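Local structure of Alpha/beta hydrolase (Pectobacterium atrosepticum SCRI1043, 3BDV) at residues Q16-V21 against T73-L78; H81-L86 against M111-D116; V126-F131 against W151-V156. The protein is functionally uncharacterised but probably acts as a serine hydrolase of the alpha/beta-hydrolase fold, with calcium ions bound in the crystal. One frame throughout, in Å; residues are numbered along the deposited sequence.

Contact 1: Q16-V21 against T73-L78; sequences QQLTMV and TQPVIL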
# COMPACT_ATOMS: atom_id res chain seq x y z
N GLN A 16 5.83 -17.21 -3.10
CA GLN A 16 5.43 -18.62 -2.95
C GLN A 16 4.40 -18.83 -1.83
O GLN A 16 3.72 -19.86 -1.81
CB GLN A 16 6.63 -19.53 -2.64
CG GLN A 16 7.86 -19.33 -3.49
CD GLN A 16 7.74 -19.89 -4.87
OE1 GLN A 16 6.77 -19.62 -5.59
NE2 GLN A 16 8.73 -20.68 -5.27
N GLN A 17 4.34 -17.89 -0.88
CA GLN A 17 3.48 -18.05 0.30
C GLN A 17 2.56 -16.87 0.65
O GLN A 17 1.62 -17.04 1.41
CB GLN A 17 4.34 -18.34 1.51
CG GLN A 17 5.06 -19.69 1.46
CD GLN A 17 5.68 -20.01 2.81
OE1 GLN A 17 4.98 -20.08 3.82
NE2 GLN A 17 6.99 -20.20 2.85
N LEU A 18 2.85 -15.67 0.15
CA LEU A 18 2.03 -14.49 0.37
C LEU A 18 1.67 -13.87 -0.97
O LEU A 18 2.46 -13.92 -1.89
CB LEU A 18 2.79 -13.42 1.16
CG LEU A 18 3.24 -13.83 2.56
CD1 LEU A 18 4.11 -12.75 3.20
CD2 LEU A 18 2.00 -14.16 3.43
N THR A 19 0.50 -13.26 -1.03
CA THR A 19 0.06 -12.62 -2.26
C THR A 19 0.07 -11.11 -2.06
O THR A 19 -0.54 -10.61 -1.10
CB THR A 19 -1.36 -13.10 -2.60
OG1 THR A 19 -1.31 -14.49 -2.93
CG2 THR A 19 -1.95 -12.33 -3.77
N MSE A 20 0.74 -10.40 -2.95
CA MSE A 20 0.70 -8.95 -2.92
C MSE A 20 -0.52 -8.48 -3.66
O MSE A 20 -0.76 -8.91 -4.78
CB MSE A 20 1.90 -8.36 -3.64
CG MSE A 20 3.23 -8.85 -3.17
SE MSE A 20 3.59 -8.73 -1.30
CE MSE A 20 5.51 -8.96 -1.35
N VAL A 21 -1.26 -7.56 -3.06
CA VAL A 21 -2.39 -6.89 -3.71
C VAL A 21 -2.13 -5.38 -3.83
O VAL A 21 -2.08 -4.69 -2.82
CB VAL A 21 -3.71 -7.19 -2.99
CG1 VAL A 21 -4.84 -6.52 -3.74
CG2 VAL A 21 -3.96 -8.71 -2.91
N THR A 73 -5.86 -17.22 -2.39
CA THR A 73 -5.66 -18.50 -1.72
C THR A 73 -4.62 -18.42 -0.59
O THR A 73 -4.55 -19.30 0.26
CB THR A 73 -5.22 -19.52 -2.75
OG1 THR A 73 -4.13 -18.98 -3.51
CG2 THR A 73 -6.37 -19.85 -3.68
N GLN A 74 -3.83 -17.35 -0.57
CA GLN A 74 -2.80 -17.18 0.45
C GLN A 74 -3.13 -15.91 1.23
O GLN A 74 -3.99 -15.12 0.80
CB GLN A 74 -1.43 -17.01 -0.22
CG GLN A 74 -1.13 -17.97 -1.33
CD GLN A 74 0.23 -17.74 -1.94
OE1 GLN A 74 1.08 -18.62 -1.96
NE2 GLN A 74 0.45 -16.54 -2.43
N PRO A 75 -2.47 -15.70 2.37
CA PRO A 75 -2.56 -14.43 3.06
C PRO A 75 -2.01 -13.31 2.18
O PRO A 75 -1.04 -13.54 1.44
CB PRO A 75 -1.68 -14.62 4.28
CG PRO A 75 -1.56 -16.08 4.44
CD PRO A 75 -1.54 -16.61 3.05
N VAL A 76 -2.60 -12.12 2.30
CA VAL A 76 -2.35 -11.02 1.41
C VAL A 76 -1.59 -9.91 2.13
O VAL A 76 -1.78 -9.69 3.32
CB VAL A 76 -3.66 -10.47 0.83
CG1 VAL A 76 -3.49 -9.09 0.31
CG2 VAL A 76 -4.18 -11.40 -0.25
N ILE A 77 -0.72 -9.23 1.39
CA ILE A 77 -0.23 -7.92 1.82
C ILE A 77 -0.86 -6.87 0.93
O ILE A 77 -0.69 -6.93 -0.29
CB ILE A 77 1.31 -7.81 1.74
CG1 ILE A 77 1.95 -8.81 2.72
CG2 ILE A 77 1.74 -6.39 2.07
CD1 ILE A 77 3.47 -8.96 2.64
N LEU A 78 -1.63 -5.96 1.52
CA LEU A 78 -2.24 -4.85 0.74
C LEU A 78 -1.21 -3.76 0.55
O LEU A 78 -0.61 -3.32 1.51
CB LEU A 78 -3.45 -4.28 1.47
CG LEU A 78 -4.65 -5.22 1.62
CD1 LEU A 78 -5.75 -4.49 2.39
CD2 LEU A 78 -5.13 -5.76 0.27
O HOH W 1 -3.49 -15.88 -3.81

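Contact 2: H81-L86 against M111-D116; sequences HSFGAL and MRFEID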
# COMPACT_ATOMS: atom_id res chain seq x y z
N HIS A 81 -1.71 3.12 -2.21
CA HIS A 81 -1.21 4.47 -2.44
C HIS A 81 -2.32 5.48 -2.18
O HIS A 81 -3.40 5.37 -2.75
CB HIS A 81 -0.71 4.64 -3.90
CG HIS A 81 -0.18 6.01 -4.22
ND1 HIS A 81 -0.62 6.77 -5.28
CD2 HIS A 81 0.76 6.76 -3.59
CE1 HIS A 81 0.02 7.92 -5.30
NE2 HIS A 81 0.88 7.94 -4.29
N SER A 82 -2.05 6.49 -1.35
CA SER A 82 -2.97 7.63 -1.19
C SER A 82 -4.39 7.21 -0.73
O SER A 82 -4.54 6.57 0.31
CB SER A 82 -2.96 8.47 -2.47
OG SER A 82 -3.46 9.79 -2.19
N PHE A 83 -5.43 7.50 -1.52
CA PHE A 83 -6.74 7.01 -1.18
C PHE A 83 -6.79 5.48 -1.05
O PHE A 83 -7.51 4.95 -0.20
CB PHE A 83 -7.79 7.51 -2.17
CG PHE A 83 -9.21 7.29 -1.70
CD1 PHE A 83 -9.79 8.15 -0.79
CD2 PHE A 83 -9.99 6.31 -2.26
CE1 PHE A 83 -11.14 7.97 -0.37
CE2 PHE A 83 -11.30 6.12 -1.86
CZ PHE A 83 -11.88 6.97 -0.92
N GLY A 84 -6.06 4.79 -1.91
CA GLY A 84 -5.93 3.34 -1.81
C GLY A 84 -5.39 2.89 -0.47
O GLY A 84 -5.82 1.87 0.05
N ALA A 85 -4.45 3.64 0.11
CA ALA A 85 -3.92 3.26 1.39
C ALA A 85 -4.95 3.47 2.48
O ALA A 85 -5.04 2.69 3.42
CB ALA A 85 -2.64 4.08 1.70
N LEU A 86 -5.70 4.57 2.39
CA LEU A 86 -6.85 4.72 3.31
C LEU A 86 -7.81 3.56 3.20
O LEU A 86 -8.30 3.06 4.22
CB LEU A 86 -7.57 6.04 3.12
CG LEU A 86 -6.68 7.24 3.43
CD1 LEU A 86 -7.46 8.56 3.27
CD2 LEU A 86 -5.99 7.14 4.78
N MSE A 111 -9.39 13.84 5.83
CA MSE A 111 -10.23 14.99 5.55
C MSE A 111 -10.18 15.41 4.10
O MSE A 111 -11.19 15.93 3.58
CB MSE A 111 -9.85 16.16 6.49
CG MSE A 111 -10.58 17.48 6.27
SE MSE A 111 -12.22 17.39 7.21
CE MSE A 111 -11.53 17.56 9.06
N ARG A 112 -9.04 15.22 3.41
CA ARG A 112 -8.94 15.63 2.03
C ARG A 112 -9.96 14.95 1.15
O ARG A 112 -10.26 15.44 0.10
CB ARG A 112 -7.56 15.28 1.47
CG ARG A 112 -6.40 15.94 2.19
CD ARG A 112 -6.28 17.40 1.96
NE ARG A 112 -7.18 18.22 2.72
CZ ARG A 112 -7.03 18.52 4.00
NH1 ARG A 112 -6.00 18.05 4.70
NH2 ARG A 112 -7.89 19.36 4.58
N PHE A 113 -10.43 13.79 1.56
CA PHE A 113 -11.43 13.07 0.80
C PHE A 113 -12.72 12.90 1.61
O PHE A 113 -13.57 12.04 1.29
CB PHE A 113 -10.85 11.71 0.39
CG PHE A 113 -9.76 11.80 -0.63
CD1 PHE A 113 -10.04 12.09 -1.93
CD2 PHE A 113 -8.44 11.57 -0.26
CE1 PHE A 113 -9.00 12.17 -2.84
CE2 PHE A 113 -7.44 11.60 -1.16
CZ PHE A 113 -7.70 11.93 -2.44
N GLU A 114 -12.91 13.75 2.61
CA GLU A 114 -14.13 13.72 3.46
C GLU A 114 -14.47 12.35 4.01
O GLU A 114 -15.64 11.92 4.04
CB GLU A 114 -15.32 14.31 2.71
CG GLU A 114 -15.09 15.75 2.27
CD GLU A 114 -16.34 16.37 1.72
OE1 GLU A 114 -17.19 16.81 2.50
OE2 GLU A 114 -16.48 16.42 0.51
N ILE A 115 -13.44 11.62 4.44
CA ILE A 115 -13.61 10.34 5.10
C ILE A 115 -12.90 10.30 6.47
O ILE A 115 -12.59 9.25 7.03
CB ILE A 115 -13.22 9.12 4.21
CG1 ILE A 115 -11.75 9.17 3.76
CG2 ILE A 115 -14.21 8.99 3.04
CD1 ILE A 115 -11.28 7.80 3.33
N ASP A 116 -12.78 11.48 7.04
CA ASP A 116 -12.34 11.67 8.43
C ASP A 116 -13.26 11.02 9.45
O ASP A 116 -12.84 10.80 10.59
CB ASP A 116 -12.22 13.17 8.76
CG ASP A 116 -13.46 13.97 8.33
OD1 ASP A 116 -13.86 13.95 7.12
OD2 ASP A 116 -14.03 14.67 9.21

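Contact 3: V126-F131 against W151-V156; sequences VPTLTF and WDSELV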
# COMPACT_ATOMS: atom_id res chain seq x y z
N VAL A 126 -2.94 -5.66 12.16
CA VAL A 126 -1.89 -6.40 11.45
C VAL A 126 -0.67 -5.55 11.32
O VAL A 126 -0.77 -4.31 11.35
CB VAL A 126 -2.32 -6.79 10.04
CG1 VAL A 126 -3.57 -7.65 10.11
CG2 VAL A 126 -2.56 -5.51 9.20
N PRO A 127 0.49 -6.18 11.11
CA PRO A 127 1.70 -5.41 10.85
C PRO A 127 1.56 -4.44 9.67
O PRO A 127 1.07 -4.82 8.59
CB PRO A 127 2.76 -6.50 10.57
CG PRO A 127 2.24 -7.68 11.35
CD PRO A 127 0.77 -7.63 11.20
N THR A 128 2.02 -3.21 9.91
CA THR A 128 1.87 -2.09 8.98
C THR A 128 3.19 -1.29 8.81
O THR A 128 3.90 -0.99 9.76
CB THR A 128 0.73 -1.18 9.50
OG1 THR A 128 -0.47 -1.97 9.67
CG2 THR A 128 0.43 -0.02 8.59
N LEU A 129 3.45 -0.93 7.57
CA LEU A 129 4.54 -0.07 7.20
C LEU A 129 3.96 1.15 6.44
O LEU A 129 3.20 0.96 5.49
CB LEU A 129 5.46 -0.85 6.28
CG LEU A 129 6.87 -0.48 6.00
CD1 LEU A 129 7.68 -0.52 7.29
CD2 LEU A 129 7.34 -1.52 4.93
N THR A 130 4.37 2.37 6.82
CA THR A 130 3.88 3.60 6.22
C THR A 130 5.04 4.41 5.66
O THR A 130 6.02 4.61 6.38
CB THR A 130 3.08 4.45 7.21
OG1 THR A 130 1.92 3.71 7.64
CG2 THR A 130 2.59 5.81 6.58
N PHE A 131 4.93 4.86 4.42
CA PHE A 131 5.98 5.68 3.80
C PHE A 131 5.40 7.08 3.63
O PHE A 131 4.28 7.23 3.10
CB PHE A 131 6.34 5.14 2.42
CG PHE A 131 6.99 3.79 2.47
CD1 PHE A 131 6.25 2.66 2.65
CD2 PHE A 131 8.35 3.66 2.29
CE1 PHE A 131 6.87 1.41 2.73
CE2 PHE A 131 8.95 2.42 2.35
CZ PHE A 131 8.22 1.30 2.58
N TRP A 151 -1.86 4.22 14.25
CA TRP A 151 -2.10 2.94 13.59
C TRP A 151 -1.13 1.84 14.05
O TRP A 151 -1.28 0.68 13.66
CB TRP A 151 -1.99 3.09 12.08
CG TRP A 151 -3.05 3.92 11.40
CD1 TRP A 151 -4.32 4.12 11.80
CD2 TRP A 151 -2.91 4.61 10.16
NE1 TRP A 151 -4.98 4.90 10.92
CE2 TRP A 151 -4.13 5.24 9.90
CE3 TRP A 151 -1.83 4.83 9.28
CZ2 TRP A 151 -4.35 5.99 8.77
CZ3 TRP A 151 -2.06 5.61 8.14
CH2 TRP A 151 -3.31 6.18 7.92
N ASP A 152 -0.16 2.23 14.88
CA ASP A 152 0.94 1.34 15.29
C ASP A 152 1.70 0.81 14.06
O ASP A 152 2.00 -0.38 13.95
CB ASP A 152 0.41 0.18 16.13
CG ASP A 152 1.46 -0.43 17.01
OD1 ASP A 152 2.60 0.10 17.11
OD2 ASP A 152 1.12 -1.45 17.63
N SER A 153 2.03 1.72 13.15
CA SER A 153 2.77 1.42 11.96
C SER A 153 4.18 1.94 12.09
O SER A 153 4.41 2.98 12.68
CB SER A 153 2.07 2.12 10.79
OG SER A 153 2.82 2.04 9.59
N GLU A 154 5.14 1.25 11.45
CA GLU A 154 6.47 1.78 11.28
C GLU A 154 6.35 2.94 10.30
O GLU A 154 5.56 2.85 9.35
CB GLU A 154 7.38 0.74 10.64
CG GLU A 154 8.75 0.67 11.18
CD GLU A 154 9.59 -0.43 10.54
OE1 GLU A 154 9.09 -1.56 10.38
OE2 GLU A 154 10.74 -0.15 10.20
N LEU A 155 7.13 3.99 10.50
CA LEU A 155 7.08 5.18 9.66
C LEU A 155 8.39 5.39 8.96
O LEU A 155 9.41 5.58 9.59
CB LEU A 155 6.74 6.41 10.51
CG LEU A 155 6.37 7.74 9.84
CD1 LEU A 155 7.68 8.56 9.42
CD2 LEU A 155 5.41 7.57 8.65
N VAL A 156 8.34 5.34 7.64
CA VAL A 156 9.51 5.46 6.78
C VAL A 156 9.45 6.80 6.10
O VAL A 156 8.55 7.04 5.30
CB VAL A 156 9.57 4.34 5.73
CG1 VAL A 156 10.82 4.50 4.79
CG2 VAL A 156 9.57 2.99 6.46
O HOH W 2 3.51 -2.42 12.64
O HOH W 3 6.02 -3.10 10.95

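Contact 1: Q16-V21 against T73-L78
Thr19 pairs with Val76, Met20 with Ile77 and Val21 with Leu78, where two adjacent parallel strands of the alpha/beta-hydrolase sheet, 19-23 and 76-81, begin. Three backbone hydrogen bonds close the ladder: Thr19 N to Pro75 O (2.9 Å), Ile77 N to Thr19 O (2.9 Å) and the almost straight Val21 N to Ile77 O (2.9 Å, 176° at the hydrogen). Thr19 and Ile77 thus spend both their N-H and their carbonyl on this seam, whereas Met20 bonds outward to Gln46 of strand 46-47, and Val76 to Gly98 and to Ala100 of strand 99-105.

Ahead of the first bridge a side chain takes over from the backbone. Gln74, fully extended past CG (chi2 180°), lays its amide across Thr19 and donates from NE2 to Thr19 OG1 at 2.7 Å, the hydroxyl lying in the amide plane. OG1 has a second polar partner, a water 2.7 Å from Thr19 OG1 that accepts from Thr73 N. The other end of the amide is less well placed: Gln74 OE1 sits 2.9 Å from Gln16 O, and these two acceptors cannot bond to each other. The Gln17 amide turns elsewhere, giving its NE2 proton to Asn190 O.

On the face of Met20 and Ile77 the two side chains run alongside each other beneath helix 174-185, with the selenium of Met20 3.9 Å from Ile77 CB. Helix 58-70 covers the face of Val21, Val76 and Leu78, where Val21 CG2 presses unusually close to Val76 CG1, at 3.3 Å.

Contact 2: H81-L86 against M111-D116
Phe83 and Leu86 stand on the first turn of helix 83-93 and face Phe113 and Ile115, which lie in the loop leaving a 3-10 segment. The main chains stay well apart, 7.9 Å between the CA atoms of Phe83 and Phe113, and no hydrogen bond crosses. Each segment is held from within: Leu86 N bonds to Ser82 O in the opening helical turn, and Glu114 N to Met111 O (2.9 Å) closes the loop's turn. Ser82, at the N-cap position with a positive phi of 58°, has the strained backbone expected of a nucleophile elbow, and the Gly-X-Ser-X-Gly pattern around it makes that role probable.

The contact itself is apolar. Phe83 has CG anti to its backbone N (chi1 -167°), which projects the ring toward the loop edge first. Its CD1 rests over one face of the Phe113 ring, 3.7 Å from Phe113 CG, in a T-shaped pair with planes at 65° and centroids 5.1 Å apart. The neighbouring ring atom, Phe83 CE1, meets Ile115 CD1 obliquely (3.7 Å). That one methyl also touches Leu86 CD1 (3.9 Å), so Ile115 reaches both helix residues.

Trp61 of helix 58-70 adds a second edge-to-face partner to Phe83, while Phe113 also rests on Ala56 and Ala108. Behind this turn, backbone bonds tie His81 to Val23 and Ser82 to Val105, placing the end of strand 76-81 and the turn after it between strands 19-23 and 99-105.

Contact 3: V126-F131 against W151-V156
Thr130 and Ser153 meet hydroxyl to hydroxyl where a beta-alpha-beta crossover, strand 128-132 through helix 141-151 to the edge strand 154-157, brings its two parallel strands together. Thr130 OG1 donates to Ser153 OG at 2.7 Å. Ser153, its OG anti to the backbone N (chi1 172°), passes the chain on to Glu154 O (2.9 Å), arriving above that carbonyl's plane. Thr130 N reaches the same oxygen nearly along the C=O axis at 2.8 Å, so Glu154 O is gripped by two donors. Glu154 N to Thr128 O and Val156 N to Thr130 O complete the ladder.

Thr128 turns its methyl toward Ser153, and the fit is tight: Thr128 CG2 lies 3.5 Å from Ser153 CB. Trp151, whose NE1 is bonded to Gln120 O, turns a ring edge to Thr130 OG1, which lies near the ring plane.

On the sheet face of Leu129, Phe131 and Val156, Phe131 and Val156 point the same way, side by side. Val156 CG2 stands over one face of the ring, offset toward its rim, while Val156 CG1 is 3.6 Å from Phe131 CD2. Trp173 meets the Phe131 ring edge to face.

A Schellman motif ends the helix at Asp152, a calcium-binding residue in this protein although no metal occupies it here. A water joins this turn to the start of strand 128-132, lying 2.9 Å from Asp152 O, to which it can donate, and accepting from Thr128 N (3.2 Å).

How the contacts relate
Contacts 1 and 3 each join neighbouring parallel strands of one sheet, but at different places in it: contact 1 lies between two inner strands and is only partly buried, its leading residues nearer the surface, whereas contact 3 binds the edge strand 154-157 and is mostly buried. Both supplement backbone bonds with a threonine hydroxyl, met by an amide and a water in contact 1 and by a serine in contact 3. Contact 2, also buried, has no cross-segment hydrogen bond and relies on aromatic and aliphatic packing. It follows contact 1 along strand 76-81 and lies on the opposite side of the chain's centre, and it touches contact 3 where Leu86 CD2 packs on Trp151 CH2 at 4.2 Å.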